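Local coordinates for carbohydrate deacetylase Agd3 (Neosartorya fumigata, PDB 6NWZ), which probably removes N-acetyl groups from the exopolysaccharide galactosaminogalactan and is required for biofilm formation by this fungus, at residues F153-L158 against W233-T238; G240-H245 against P640-V645; L229-I234 against L536-D541. One frame throughout, in Å; residues are numbered along the deposited sequence.

Contact 1 (F153-L158 against W233-T238); sequences FPTAGL and WITWLT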
ATOM      1  N   PHE A 153      19.334   5.924 -12.436  1.00 46.58           N
ATOM      2  CA  PHE A 153      17.899   6.070 -12.192  1.00 35.68           C
ATOM      3  C   PHE A 153      17.704   6.949 -10.964  1.00 38.46           C
ATOM      4  O   PHE A 153      17.189   6.505  -9.929  1.00 35.08           O
ATOM      5  CB  PHE A 153      17.235   4.701 -12.021  1.00 38.46           C
ATOM      6  CG  PHE A 153      18.076   3.705 -11.265  1.00 32.09           C
ATOM      7  CD1 PHE A 153      18.976   2.886 -11.936  1.00 34.64           C
ATOM      8  CD2 PHE A 153      17.963   3.581  -9.890  1.00 27.46           C
ATOM      9  CE1 PHE A 153      19.751   1.967 -11.246  1.00 38.86           C
ATOM     10  CE2 PHE A 153      18.736   2.664  -9.192  1.00 39.99           C
ATOM     11  CZ  PHE A 153      19.630   1.856  -9.871  1.00 36.28           C
ATOM     12  N   PRO A 154      18.100   8.222 -11.051  1.00 38.46           N
ATOM     13  CA  PRO A 154      18.088   9.068  -9.847  1.00 22.62           C
ATOM     14  C   PRO A 154      16.694   9.410  -9.347  1.00 23.11           C
ATOM     15  O   PRO A 154      16.523   9.634  -8.141  1.00 39.20           O
ATOM     16  CB  PRO A 154      18.853  10.320 -10.293  1.00 24.02           C
ATOM     17  CG  PRO A 154      18.667  10.366 -11.775  1.00 25.66           C
ATOM     18  CD  PRO A 154      18.616   8.940 -12.231  1.00 23.90           C
ATOM     19  N   THR A 155      15.689   9.458 -10.223  1.00 39.31           N
ATOM     20  CA  THR A 155      14.342   9.768  -9.759  1.00 39.34           C
ATOM     21  C   THR A 155      13.694   8.605  -9.020  1.00 33.36           C
ATOM     22  O   THR A 155      12.604   8.777  -8.465  1.00 37.29           O
ATOM     23  CB  THR A 155      13.453  10.200 -10.934  1.00 24.68           C
ATOM     24  OG1 THR A 155      13.505   9.210 -11.967  1.00 52.09           O
ATOM     25  CG2 THR A 155      13.914  11.531 -11.494  1.00 26.19           C
ATOM     26  N   ALA A 156      14.332   7.430  -8.997  1.00 38.10           N
ATOM     27  CA  ALA A 156      13.783   6.304  -8.251  1.00 26.66           C
ATOM     28  C   ALA A 156      13.823   6.542  -6.748  1.00 30.38           C
ATOM     29  O   ALA A 156      13.048   5.920  -6.014  1.00 32.15           O
ATOM     30  CB  ALA A 156      14.536   5.020  -8.599  1.00 29.46           C
ATOM     31  N   GLY A 157      14.697   7.426  -6.276  1.00 29.40           N
ATOM     32  CA  GLY A 157      14.715   7.766  -4.868  1.00 20.08           C
ATOM     33  C   GLY A 157      15.236   6.685  -3.954  1.00 31.79           C
ATOM     34  O   GLY A 157      14.936   6.703  -2.755  1.00 37.35           O
ATOM     35  N   LEU A 158      16.004   5.738  -4.480  1.00 31.89           N
ATOM     36  CA  LEU A 158      16.574   4.684  -3.656  1.00 28.10           C
ATOM     37  C   LEU A 158      17.853   5.185  -2.996  1.00 30.56           C
ATOM     38  O   LEU A 158      18.693   5.813  -3.648  1.00 49.06           O
ATOM     39  CB  LEU A 158      16.855   3.443  -4.500  1.00 26.56           C
ATOM     40  CG  LEU A 158      15.670   2.921  -5.311  1.00 25.70           C
ATOM     41  CD1 LEU A 158      16.053   1.671  -6.088  1.00 18.69           C
ATOM     42  CD2 LEU A 158      14.492   2.647  -4.397  1.00 25.44           C
ATOM     43  N   TRP A 233      14.565  -0.924 -11.715  1.00 26.33           N
ATOM     44  CA  TRP A 233      14.446  -1.244 -13.133  1.00 29.46           C
ATOM     45  C   TRP A 233      13.233  -0.584 -13.775  1.00 31.49           C
ATOM     46  O   TRP A 233      13.261  -0.300 -14.975  1.00 36.04           O
ATOM     47  CB  TRP A 233      14.431  -2.766 -13.357  1.00 34.70           C
ATOM     48  CG  TRP A 233      13.225  -3.537 -12.873  1.00 31.92           C
ATOM     49  CD1 TRP A 233      13.144  -4.295 -11.741  1.00 25.50           C
ATOM     50  CD2 TRP A 233      11.954  -3.668 -13.533  1.00 37.35           C
ATOM     51  NE1 TRP A 233      11.899  -4.871 -11.643  1.00 37.78           N
ATOM     52  CE2 TRP A 233      11.149  -4.502 -12.729  1.00 33.22           C
ATOM     53  CE3 TRP A 233      11.415  -3.152 -14.717  1.00 41.65           C
ATOM     54  CZ2 TRP A 233       9.837  -4.831 -13.069  1.00 25.35           C
ATOM     55  CZ3 TRP A 233      10.108  -3.478 -15.052  1.00 40.95           C
ATOM     56  CH2 TRP A 233       9.335  -4.310 -14.231  1.00 37.19           C
ATOM     57  N   ILE A 234      12.179  -0.307 -13.004  1.00 33.02           N
ATOM     58  CA  ILE A 234      11.034   0.414 -13.557  1.00 30.11           C
ATOM     59  C   ILE A 234      11.420   1.850 -13.891  1.00 36.36           C
ATOM     60  O   ILE A 234      11.127   2.350 -14.984  1.00 40.84           O
ATOM     61  CB  ILE A 234       9.840   0.363 -12.590  1.00 28.51           C
ATOM     62  CG1 ILE A 234       9.314  -1.068 -12.468  1.00 28.24           C
ATOM     63  CG2 ILE A 234       8.740   1.310 -13.058  1.00 23.17           C
ATOM     64  CD1 ILE A 234       8.175  -1.212 -11.491  1.00 22.19           C
ATOM     65  N   THR A 235      12.081   2.537 -12.953  1.00 29.47           N
ATOM     66  CA  THR A 235      12.493   3.916 -13.198  1.00 29.40           C
ATOM     67  C   THR A 235      13.501   3.996 -14.337  1.00 41.13           C
ATOM     68  O   THR A 235      13.461   4.927 -15.150  1.00 37.42           O
ATOM     69  CB  THR A 235      13.089   4.530 -11.931  1.00 26.20           C
ATOM     70  OG1 THR A 235      12.195   4.340 -10.827  1.00 30.00           O
ATOM     71  CG2 THR A 235      13.326   6.016 -12.129  1.00 22.78           C
ATOM     72  N   TRP A 236      14.420   3.031 -14.405  1.00 45.12           N
ATOM     73  CA  TRP A 236      15.411   3.031 -15.476  1.00 37.64           C
ATOM     74  C   TRP A 236      14.775   2.688 -16.817  1.00 42.37           C
ATOM     75  O   TRP A 236      15.098   3.305 -17.839  1.00 36.65           O
ATOM     76  CB  TRP A 236      16.535   2.049 -15.146  1.00 25.26           C
ATOM     77  CG  TRP A 236      17.600   1.974 -16.198  1.00 31.52           C
ATOM     78  CD1 TRP A 236      18.670   2.808 -16.338  1.00 34.27           C
ATOM     79  CD2 TRP A 236      17.702   1.009 -17.255  1.00 40.35           C
ATOM     80  NE1 TRP A 236      19.431   2.426 -17.417  1.00 39.91           N
ATOM     81  CE2 TRP A 236      18.857   1.325 -17.998  1.00 44.36           C
ATOM     82  CE3 TRP A 236      16.928  -0.087 -17.647  1.00 38.21           C
ATOM     83  CZ2 TRP A 236      19.258   0.586 -19.109  1.00 38.01           C
ATOM     84  CZ3 TRP A 236      17.329  -0.822 -18.751  1.00 33.39           C
ATOM     85  CH2 TRP A 236      18.483  -0.480 -19.469  1.00 27.25           C
ATOM     86  N   LEU A 237      13.866   1.707 -16.834  1.00 35.43           N
ATOM     87  CA  LEU A 237      13.248   1.298 -18.092  1.00 30.27           C
ATOM     88  C   LEU A 237      12.429   2.422 -18.708  1.00 28.78           C
ATOM     89  O   LEU A 237      12.363   2.536 -19.935  1.00 35.43           O
ATOM     90  CB  LEU A 237      12.363   0.072 -17.874  1.00 25.57           C
ATOM     91  CG  LEU A 237      11.751  -0.569 -19.113  1.00 32.86           C
ATOM     92  CD1 LEU A 237      12.854  -1.085 -20.015  1.00 38.24           C
ATOM     93  CD2 LEU A 237      10.821  -1.692 -18.698  1.00 36.55           C
ATOM     94  N   THR A 238      11.798   3.252 -17.884  1.00 38.51           N
ATOM     95  CA  THR A 238      10.953   4.331 -18.370  1.00 37.01           C
ATOM     96  C   THR A 238      11.678   5.669 -18.431  1.00 43.02           C
ATOM     97  O   THR A 238      11.065   6.668 -18.821  1.00 42.76           O
ATOM     98  CB  THR A 238       9.708   4.473 -17.487  1.00 43.82           C
ATOM     99  OG1 THR A 238      10.100   4.878 -16.172  1.00 50.28           O
ATOM    100  CG2 THR A 238       8.950   3.157 -17.402  1.00 30.47           C
TER

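Contact 2 (G240-H245 against P640-V645); sequences GLYAGH and PVTFPV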
ATOM      1  N   GLY A 240      12.206   7.500 -16.067  1.00 30.52           N
ATOM      2  CA  GLY A 240      11.457   8.386 -15.199  1.00 29.55           C
ATOM      3  C   GLY A 240      10.259   9.061 -15.833  1.00 41.90           C
ATOM      4  O   GLY A 240       9.665   9.949 -15.210  1.00 44.85           O
ATOM      5  N   LEU A 241       9.878   8.670 -17.045  1.00 45.50           N
ATOM      6  CA  LEU A 241       8.785   9.297 -17.779  1.00 37.19           C
ATOM      7  C   LEU A 241       7.784   8.218 -18.165  1.00 46.44           C
ATOM      8  O   LEU A 241       8.126   7.290 -18.907  1.00 54.63           O
ATOM      9  CB  LEU A 241       9.320  10.023 -19.017  1.00 35.49           C
ATOM     10  CG  LEU A 241       8.351  10.780 -19.920  1.00 35.22           C
ATOM     11  CD1 LEU A 241       7.683  11.916 -19.162  1.00 35.44           C
ATOM     12  CD2 LEU A 241       9.103  11.306 -21.131  1.00 44.74           C
ATOM     13  N   TYR A 242       6.555   8.334 -17.663  1.00 46.01           N
ATOM     14  CA  TYR A 242       5.568   7.275 -17.846  1.00 45.09           C
ATOM     15  C   TYR A 242       4.186   7.782 -17.459  1.00 46.90           C
ATOM     16  O   TYR A 242       4.043   8.775 -16.739  1.00 39.97           O
ATOM     17  CB  TYR A 242       5.918   6.032 -17.016  1.00 43.43           C
ATOM     18  CG  TYR A 242       6.100   6.317 -15.541  1.00 42.65           C
ATOM     19  CD1 TYR A 242       5.022   6.288 -14.666  1.00 42.73           C
ATOM     20  CD2 TYR A 242       7.352   6.623 -15.025  1.00 41.55           C
ATOM     21  CE1 TYR A 242       5.187   6.554 -13.319  1.00 41.64           C
ATOM     22  CE2 TYR A 242       7.528   6.890 -13.683  1.00 29.19           C
ATOM     23  CZ  TYR A 242       6.445   6.853 -12.835  1.00 36.43           C
ATOM     24  OH  TYR A 242       6.627   7.120 -11.500  1.00 26.08           O
ATOM     25  N   ALA A 243       3.171   7.080 -17.949  1.00 46.15           N
ATOM     26  CA  ALA A 243       1.803   7.290 -17.491  1.00 42.51           C
ATOM     27  C   ALA A 243       1.649   6.511 -16.193  1.00 55.45           C
ATOM     28  O   ALA A 243       1.512   5.286 -16.201  1.00 60.18           O
ATOM     29  CB  ALA A 243       0.801   6.839 -18.547  1.00 36.13           C
ATOM     30  N   GLY A 244       1.701   7.213 -15.070  1.00 46.81           N
ATOM     31  CA  GLY A 244       1.600   6.539 -13.794  1.00 32.84           C
ATOM     32  C   GLY A 244       1.774   7.513 -12.653  1.00 37.21           C
ATOM     33  O   GLY A 244       1.733   8.731 -12.839  1.00 50.70           O
ATOM     34  N   HIS A 245       1.996   6.948 -11.464  1.00 33.46           N
ATOM     35  CA  HIS A 245       1.972   7.717 -10.225  1.00 26.99           C
ATOM     36  C   HIS A 245       2.532   6.902  -9.062  1.00 31.25           C
ATOM     37  O   HIS A 245       2.026   5.814  -8.761  1.00 34.98           O
ATOM     38  CB  HIS A 245       0.537   8.166  -9.939  1.00 27.56           C
ATOM     39  CG  HIS A 245       0.370   8.908  -8.652  1.00 56.58           C
ATOM     40  ND1 HIS A 245       1.135  10.007  -8.319  1.00 62.40           N
ATOM     41  CD2 HIS A 245      -0.489   8.719  -7.622  1.00 50.40           C
ATOM     42  CE1 HIS A 245       0.760  10.456  -7.133  1.00 60.83           C
ATOM     43  NE2 HIS A 245      -0.223   9.692  -6.690  1.00 64.47           N
ATOM     44  N   PRO A 640      -2.731  10.388 -14.613  1.00 47.20           N
ATOM     45  CA  PRO A 640      -1.453  10.862 -14.070  1.00 53.20           C
ATOM     46  C   PRO A 640      -0.314  10.658 -15.055  1.00 53.82           C
ATOM     47  O   PRO A 640      -0.252   9.654 -15.770  1.00 49.04           O
ATOM     48  CB  PRO A 640      -1.263   9.995 -12.820  1.00 46.11           C
ATOM     49  CG  PRO A 640      -1.977   8.727 -13.152  1.00 34.74           C
ATOM     50  CD  PRO A 640      -3.162   9.122 -13.996  1.00 44.10           C
ATOM     51  N   VAL A 641       0.594  11.632 -15.095  1.00 48.22           N
ATOM     52  CA  VAL A 641       1.791  11.573 -15.929  1.00 49.94           C
ATOM     53  C   VAL A 641       2.974  12.026 -15.088  1.00 52.12           C
ATOM     54  O   VAL A 641       2.951  13.122 -14.519  1.00 51.36           O
ATOM     55  CB  VAL A 641       1.661  12.439 -17.197  1.00 42.66           C
ATOM     56  CG1 VAL A 641       2.882  12.263 -18.096  1.00 41.31           C
ATOM     57  CG2 VAL A 641       0.399  12.085 -17.953  1.00 43.87           C
ATOM     58  N   THR A 642       3.999  11.185 -15.010  1.00 52.12           N
ATOM     59  CA  THR A 642       5.179  11.450 -14.199  1.00 44.67           C
ATOM     60  C   THR A 642       6.306  11.971 -15.083  1.00 42.34           C
ATOM     61  O   THR A 642       6.659  11.339 -16.086  1.00 40.13           O
ATOM     62  CB  THR A 642       5.613  10.180 -13.462  1.00 39.10           C
ATOM     63  OG1 THR A 642       4.571   9.781 -12.562  1.00 37.17           O
ATOM     64  CG2 THR A 642       6.901  10.411 -12.682  1.00 30.97           C
ATOM     65  N   PHE A 643       6.864  13.126 -14.710  1.00 48.82           N
ATOM     66  CA  PHE A 643       7.895  13.805 -15.481  1.00 49.60           C
ATOM     67  C   PHE A 643       9.216  13.807 -14.732  1.00 49.08           C
ATOM     68  O   PHE A 643       9.258  14.225 -13.567  1.00 43.02           O
ATOM     69  CB  PHE A 643       7.479  15.250 -15.783  1.00 44.36           C
ATOM     70  CG  PHE A 643       6.423  15.372 -16.839  1.00 42.98           C
ATOM     71  CD1 PHE A 643       5.080  15.324 -16.506  1.00 49.31           C
ATOM     72  CD2 PHE A 643       6.775  15.547 -18.167  1.00 49.23           C
ATOM     73  CE1 PHE A 643       4.107  15.442 -17.479  1.00 59.65           C
ATOM     74  CE2 PHE A 643       5.808  15.664 -19.145  1.00 51.88           C
ATOM     75  CZ  PHE A 643       4.472  15.610 -18.801  1.00 56.28           C
ATOM     76  N   PRO A 644      10.313  13.360 -15.361  1.00 49.89           N
ATOM     77  CA  PRO A 644      11.636  13.495 -14.737  1.00 41.54           C
ATOM     78  C   PRO A 644      12.265  14.847 -15.044  1.00 52.25           C
ATOM     79  O   PRO A 644      13.216  15.279 -14.385  1.00 51.29           O
ATOM     80  CB  PRO A 644      12.430  12.350 -15.370  1.00 49.08           C
ATOM     81  CG  PRO A 644      11.841  12.242 -16.754  1.00 50.74           C
ATOM     82  CD  PRO A 644      10.380  12.637 -16.645  1.00 48.54           C
ATOM     83  N   VAL A 645      11.746  15.506 -16.074  1.00 53.74           N
ATOM     84  CA  VAL A 645      12.131  16.861 -16.441  1.00 49.69           C
ATOM     85  C   VAL A 645      10.856  17.679 -16.549  1.00 49.94           C
ATOM     86  O   VAL A 645       9.847  17.202 -17.082  1.00 57.71           O
ATOM     87  CB  VAL A 645      12.923  16.903 -17.765  1.00 44.25           C
ATOM     88  CG1 VAL A 645      13.226  18.337 -18.150  1.00 56.78           C
ATOM     89  CG2 VAL A 645      14.210  16.112 -17.636  1.00 58.43           C
TER

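Contact 3 (L229-I234 against L536-D541); sequences LQHAWI and LGLRHD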
ATOM      1  N   LEU A 229      13.598  -3.728  -4.962  1.00 35.28           N
ATOM      2  CA  LEU A 229      14.458  -3.678  -6.137  1.00 29.62           C
ATOM      3  C   LEU A 229      13.708  -3.198  -7.370  1.00 30.51           C
ATOM      4  O   LEU A 229      14.298  -2.538  -8.232  1.00 36.67           O
ATOM      5  CB  LEU A 229      15.068  -5.056  -6.395  1.00 22.89           C
ATOM      6  CG  LEU A 229      15.956  -5.647  -5.297  1.00 19.71           C
ATOM      7  CD1 LEU A 229      16.450  -7.020  -5.710  1.00 23.82           C
ATOM      8  CD2 LEU A 229      17.132  -4.731  -4.984  1.00 21.20           C
ATOM      9  N   GLN A 230      12.413  -3.506  -7.469  1.00 35.35           N
ATOM     10  CA  GLN A 230      11.698  -3.279  -8.722  1.00 32.78           C
ATOM     11  C   GLN A 230      11.651  -1.803  -9.092  1.00 39.61           C
ATOM     12  O   GLN A 230      11.519  -1.466 -10.273  1.00 37.30           O
ATOM     13  CB  GLN A 230      10.287  -3.849  -8.630  1.00 28.58           C
ATOM     14  CG  GLN A 230       9.426  -3.192  -7.576  1.00 32.69           C
ATOM     15  CD  GLN A 230       8.048  -3.808  -7.497  1.00 44.83           C
ATOM     16  OE1 GLN A 230       7.678  -4.639  -8.329  1.00 48.53           O
ATOM     17  NE2 GLN A 230       7.278  -3.408  -6.489  1.00 31.03           N
ATOM     18  N   HIS A 231      11.771  -0.912  -8.106  1.00 35.23           N
ATOM     19  CA  HIS A 231      11.746   0.516  -8.392  1.00 29.97           C
ATOM     20  C   HIS A 231      12.986   0.973  -9.149  1.00 33.13           C
ATOM     21  O   HIS A 231      12.956   2.026  -9.796  1.00 27.17           O
ATOM     22  CB  HIS A 231      11.589   1.299  -7.091  1.00 18.82           C
ATOM     23  CG  HIS A 231      10.339   0.959  -6.342  1.00 32.69           C
ATOM     24  ND1 HIS A 231       9.089   1.358  -6.765  1.00 28.09           N
ATOM     25  CD2 HIS A 231      10.143   0.244  -5.209  1.00 35.26           C
ATOM     26  CE1 HIS A 231       8.178   0.912  -5.919  1.00 33.70           C
ATOM     27  NE2 HIS A 231       8.792   0.232  -4.966  1.00 33.64           N
ATOM     28  N   ALA A 232      14.070   0.203  -9.094  1.00 38.03           N
ATOM     29  CA  ALA A 232      15.248   0.547  -9.878  1.00 34.49           C
ATOM     30  C   ALA A 232      15.013   0.287 -11.361  1.00 38.83           C
ATOM     31  O   ALA A 232      15.215   1.176 -12.195  1.00 38.45           O
ATOM     32  CB  ALA A 232      16.460  -0.231  -9.369  1.00 21.33           C
ATOM     33  N   TRP A 233      14.565  -0.924 -11.715  1.00 26.33           N
ATOM     34  CA  TRP A 233      14.446  -1.244 -13.133  1.00 29.46           C
ATOM     35  C   TRP A 233      13.233  -0.584 -13.775  1.00 31.49           C
ATOM     36  O   TRP A 233      13.261  -0.300 -14.975  1.00 36.04           O
ATOM     37  CB  TRP A 233      14.431  -2.766 -13.357  1.00 34.70           C
ATOM     38  CG  TRP A 233      13.225  -3.537 -12.873  1.00 31.92           C
ATOM     39  CD1 TRP A 233      13.144  -4.295 -11.741  1.00 25.50           C
ATOM     40  CD2 TRP A 233      11.954  -3.668 -13.533  1.00 37.35           C
ATOM     41  NE1 TRP A 233      11.899  -4.871 -11.643  1.00 37.78           N
ATOM     42  CE2 TRP A 233      11.149  -4.502 -12.729  1.00 33.22           C
ATOM     43  CE3 TRP A 233      11.415  -3.152 -14.717  1.00 41.65           C
ATOM     44  CZ2 TRP A 233       9.837  -4.831 -13.069  1.00 25.35           C
ATOM     45  CZ3 TRP A 233      10.108  -3.478 -15.052  1.00 40.95           C
ATOM     46  CH2 TRP A 233       9.335  -4.310 -14.231  1.00 37.19           C
ATOM     47  N   ILE A 234      12.179  -0.307 -13.004  1.00 33.02           N
ATOM     48  CA  ILE A 234      11.034   0.414 -13.557  1.00 30.11           C
ATOM     49  C   ILE A 234      11.420   1.850 -13.891  1.00 36.36           C
ATOM     50  O   ILE A 234      11.127   2.350 -14.984  1.00 40.84           O
ATOM     51  CB  ILE A 234       9.840   0.363 -12.590  1.00 28.51           C
ATOM     52  CG1 ILE A 234       9.314  -1.068 -12.468  1.00 28.24           C
ATOM     53  CG2 ILE A 234       8.740   1.310 -13.058  1.00 23.17           C
ATOM     54  CD1 ILE A 234       8.175  -1.212 -11.491  1.00 22.19           C
ATOM     55  N   LEU A 536       6.304  -0.662  -0.213  1.00 26.29           N
ATOM     56  CA  LEU A 536       7.118  -0.646  -1.422  1.00 31.99           C
ATOM     57  C   LEU A 536       6.391  -1.256  -2.618  1.00 31.82           C
ATOM     58  O   LEU A 536       6.843  -1.078  -3.754  1.00 26.37           O
ATOM     59  CB  LEU A 536       8.445  -1.367  -1.166  1.00 28.94           C
ATOM     60  CG  LEU A 536       9.326  -0.682  -0.114  1.00 23.28           C
ATOM     61  CD1 LEU A 536      10.628  -1.429   0.120  1.00 18.93           C
ATOM     62  CD2 LEU A 536       9.605   0.745  -0.539  1.00 24.97           C
ATOM     63  N   GLY A 537       5.286  -1.960  -2.393  1.00 31.71           N
ATOM     64  CA  GLY A 537       4.406  -2.392  -3.455  1.00 22.14           C
ATOM     65  C   GLY A 537       3.345  -1.380  -3.821  1.00 31.27           C
ATOM     66  O   GLY A 537       2.463  -1.683  -4.633  1.00 34.93           O
ATOM     67  N   LEU A 538       3.403  -0.184  -3.229  1.00 28.21           N
ATOM     68  CA  LEU A 538       2.479   0.916  -3.517  1.00 37.03           C
ATOM     69  C   LEU A 538       1.035   0.556  -3.172  1.00 33.61           C
ATOM     70  O   LEU A 538       0.091   1.094  -3.756  1.00 47.05           O
ATOM     71  CB  LEU A 538       2.590   1.376  -4.974  1.00 32.41           C
ATOM     72  CG  LEU A 538       3.988   1.791  -5.439  1.00 29.23           C
ATOM     73  CD1 LEU A 538       3.923   2.485  -6.796  1.00 30.48           C
ATOM     74  CD2 LEU A 538       4.672   2.671  -4.401  1.00 22.02           C
ATOM     75  N   ARG A 539       0.852  -0.347  -2.214  1.00 28.28           N
ATOM     76  CA  ARG A 539      -0.476  -0.664  -1.709  1.00 32.35           C
ATOM     77  C   ARG A 539      -0.935   0.457  -0.782  1.00 36.39           C
ATOM     78  O   ARG A 539      -0.329   0.688   0.271  1.00 35.03           O
ATOM     79  CB  ARG A 539      -0.459  -2.008  -0.986  1.00 34.82           C
ATOM     80  CG  ARG A 539       0.005  -3.170  -1.861  1.00 31.86           C
ATOM     81  CD  ARG A 539      -1.065  -3.581  -2.859  1.00 29.16           C
ATOM     82  NE  ARG A 539      -2.171  -4.257  -2.191  1.00 52.72           N
ATOM     83  CZ  ARG A 539      -2.321  -5.577  -2.136  1.00 52.63           C
ATOM     84  NH1 ARG A 539      -1.439  -6.375  -2.731  1.00 30.61           N
ATOM     85  NH2 ARG A 539      -3.357  -6.099  -1.492  1.00 45.08           N
ATOM     86  N   HIS A 540      -1.996   1.160  -1.178  1.00 31.50           N
ATOM     87  CA  HIS A 540      -2.519   2.292  -0.423  1.00 27.24           C
ATOM     88  C   HIS A 540      -3.462   1.882   0.704  1.00 32.50           C
ATOM     89  O   HIS A 540      -4.115   2.758   1.285  1.00 35.71           O
ATOM     90  CB  HIS A 540      -3.240   3.262  -1.363  1.00 38.05           C
ATOM     91  CG  HIS A 540      -2.331   3.948  -2.335  1.00 41.39           C
ATOM     92  ND1 HIS A 540      -2.791   4.820  -3.297  1.00 46.59           N
ATOM     93  CD2 HIS A 540      -0.986   3.896  -2.486  1.00 42.63           C
ATOM     94  CE1 HIS A 540      -1.770   5.272  -4.002  1.00 48.08           C
ATOM     95  NE2 HIS A 540      -0.663   4.729  -3.530  1.00 34.79           N
ATOM     96  N   ASP A 541      -3.555   0.590   1.017  1.00 40.52           N
ATOM     97  CA  ASP A 541      -4.430   0.140   2.091  1.00 36.49           C
ATOM     98  C   ASP A 541      -3.960   0.698   3.427  1.00 36.02           C
ATOM     99  O   ASP A 541      -2.760   0.852   3.675  1.00 42.98           O
ATOM    100  CB  ASP A 541      -4.462  -1.391   2.169  1.00 43.76           C
ATOM    101  CG  ASP A 541      -4.362  -2.054   0.811  1.00 46.95           C
ATOM    102  OD1 ASP A 541      -4.089  -1.347  -0.183  1.00 48.70           O
ATOM    103  OD2 ASP A 541      -4.554  -3.288   0.740  1.00 41.09           O
TER

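Contact 1 (F153-L158 against W233-T238)
Phe153 opens the contact by setting its CB against the backbone of Trp236, with Phe153 CB 4.0 Å from Trp236 N. Its CG is turned in between its own backbone N and carbonyl carbon (chi1 38°), which carries the ring alongside the helix. There Phe153 CD1 reaches Trp236 CB at 4.1 Å, and the same CB of Phe153 also touches the methyl of Thr235. Pro154 begins a short 3-10 segment, closed by a backbone bond from Ala156 N to Phe153 O, and this turn brings Thr155 OG1 and the Ala156 methyl to the helix. Thr155 comes first: its OG1 lies 3.2 Å from Thr235 CG2, a hydroxyl beside a methyl. Ala156 then points its CB at the other branch of the same threonine, 3.3 Å from Thr235 OG1 and 3.7 Å from Thr235 CB. Thr235 thus meets the turn with both branches, the methyl at Thr155 and the hydroxyl at Ala156. Its hydroxyl sits beside its own backbone N (chi1 -51°) and bonds back to His231 O in the preceding helical turn, so the polar atom is satisfied by the helix itself while its flank meets the alanine methyl. The contact joins a loop lying between strands 144-147 and 164-165 to the last turn of helix 224-237. Trp587 and Arg246 bond to the carbonyls of Ala156 and Thr155, while strands 209-214 and 115-119 pack against Trp236, which also makes a cation-pi contact with Arg115.

Contact 2 (G240-H245 against P640-V645)
Tyr242 has its CG between the backbone N and the carbonyl carbon (chi1 55°), a torsion that swings the ring across to Thr642 on strand 639-643. Thr642 answers with its hydroxyl beside its own N (chi1 -63°) and its methyl anti to that N, which lays CB and the methyl over the tyrosine ring. Thr642 CB stands over one face, 3.7 Å from the centroid of Tyr242, in a CH-pi contact offset toward the rim. The methyl lies near the phenol end, with Thr642 CG2 3.5 Å from Tyr242 OH, and Gly244 CA meets the ring edge in the plane. The hydroxyl, though close to Tyr242 CE1, makes its bond to the backbone: Thr642 OG1 donates to Gly244 O at 3.0 Å, approaching from above the carbonyl plane, well off either lone pair.

The backbones of Tyr242 and Thr642 form a single antiparallel bridge, a hydrogen-bonded pair. Thr642 N gives a good bond to Tyr242 O at 3.0 Å, whereas the return bond from Tyr242 N to Thr642 O is weak at 3.4 Å. Beyond the bridge, Leu241 lays CB against Pro644 CD at 3.7 Å and sends CD1 to Phe643 CD2 at 3.9 Å. Toward the other end, His245 CB rests on Pro640 CB, and the histidine ring meets Trp666 edge-to-face.

Strand 639-643 pairs with strand 663-667 on its other side, so the loop after helix 224-237 docks on an outermost strand of this small sheet. To the two backbone bonds of the bridge the threonine adds another through OG1 and gives its carbon flank to the tyrosine, so one side chain supplies both polar and apolar attachment.

Contact 3 (L229-I234 against L536-D541)
A Schellman motif ends helix 520-536, with Leu538 at positive phi as its C-prime residue, and the carbonyl of Leu536 at this helix end receives the ring of His231 from helix 224-237. His231 NE2 donates to Leu536 O at 2.6 Å, arriving in the carbonyl plane on a lone pair. The oxygen also lies close to the imidazole plane, although the bond is bent, with 141° at the hydrogen.

The other ring nitrogen, ND1, is bonded to Tyr47 OH, and bonds at both nitrogens together fix the rotation of the imidazole. Gln230 CG sits over the centre of one face of this ring, 4.2 Å above the plane, and Trp587 meets it edge-to-face.

Between these segments a buried side-chain-to-backbone bond links the CBM87 family region, presumably carbohydrate-binding, to the deacetylase region. Within the motif, Arg539 N bonds back to the carbonyl of His534, a zinc ligand with Asp530. Gln230 NE2 stays 3.6 Å from Leu536 O and bonds weakly to Asn227 O instead. Beside the bonded nitrogen, His231 CE1 touches the methyl Leu538 CD2 at 4.2 Å.

Helix 224-237 ties the set together: contact 3 uses its middle turns, contact 1 its last turn, and contact 2 starts on the loop that follows. The segments of contacts 1 and 3 overlap on the helix at residues 233-234, with contact centres about 11 Å apart; Phe153 CE2 and Ala232 CB pack at 3.7 Å. Contacts 1 and 2 are equally close, linked by a probable hydrogen bond from Gly240 N to Thr235 O at 3.0 Å. Contacts 2 and 3 lie about 15 Å apart, centre to centre, without touching. In contact 1, Trp236 packs on Glu210, which with Leu684 binds a zinc. In contact 3, Gly537 lies about 12 Å from a bound zinc; nearby His534 and Asp530 are zinc ligands.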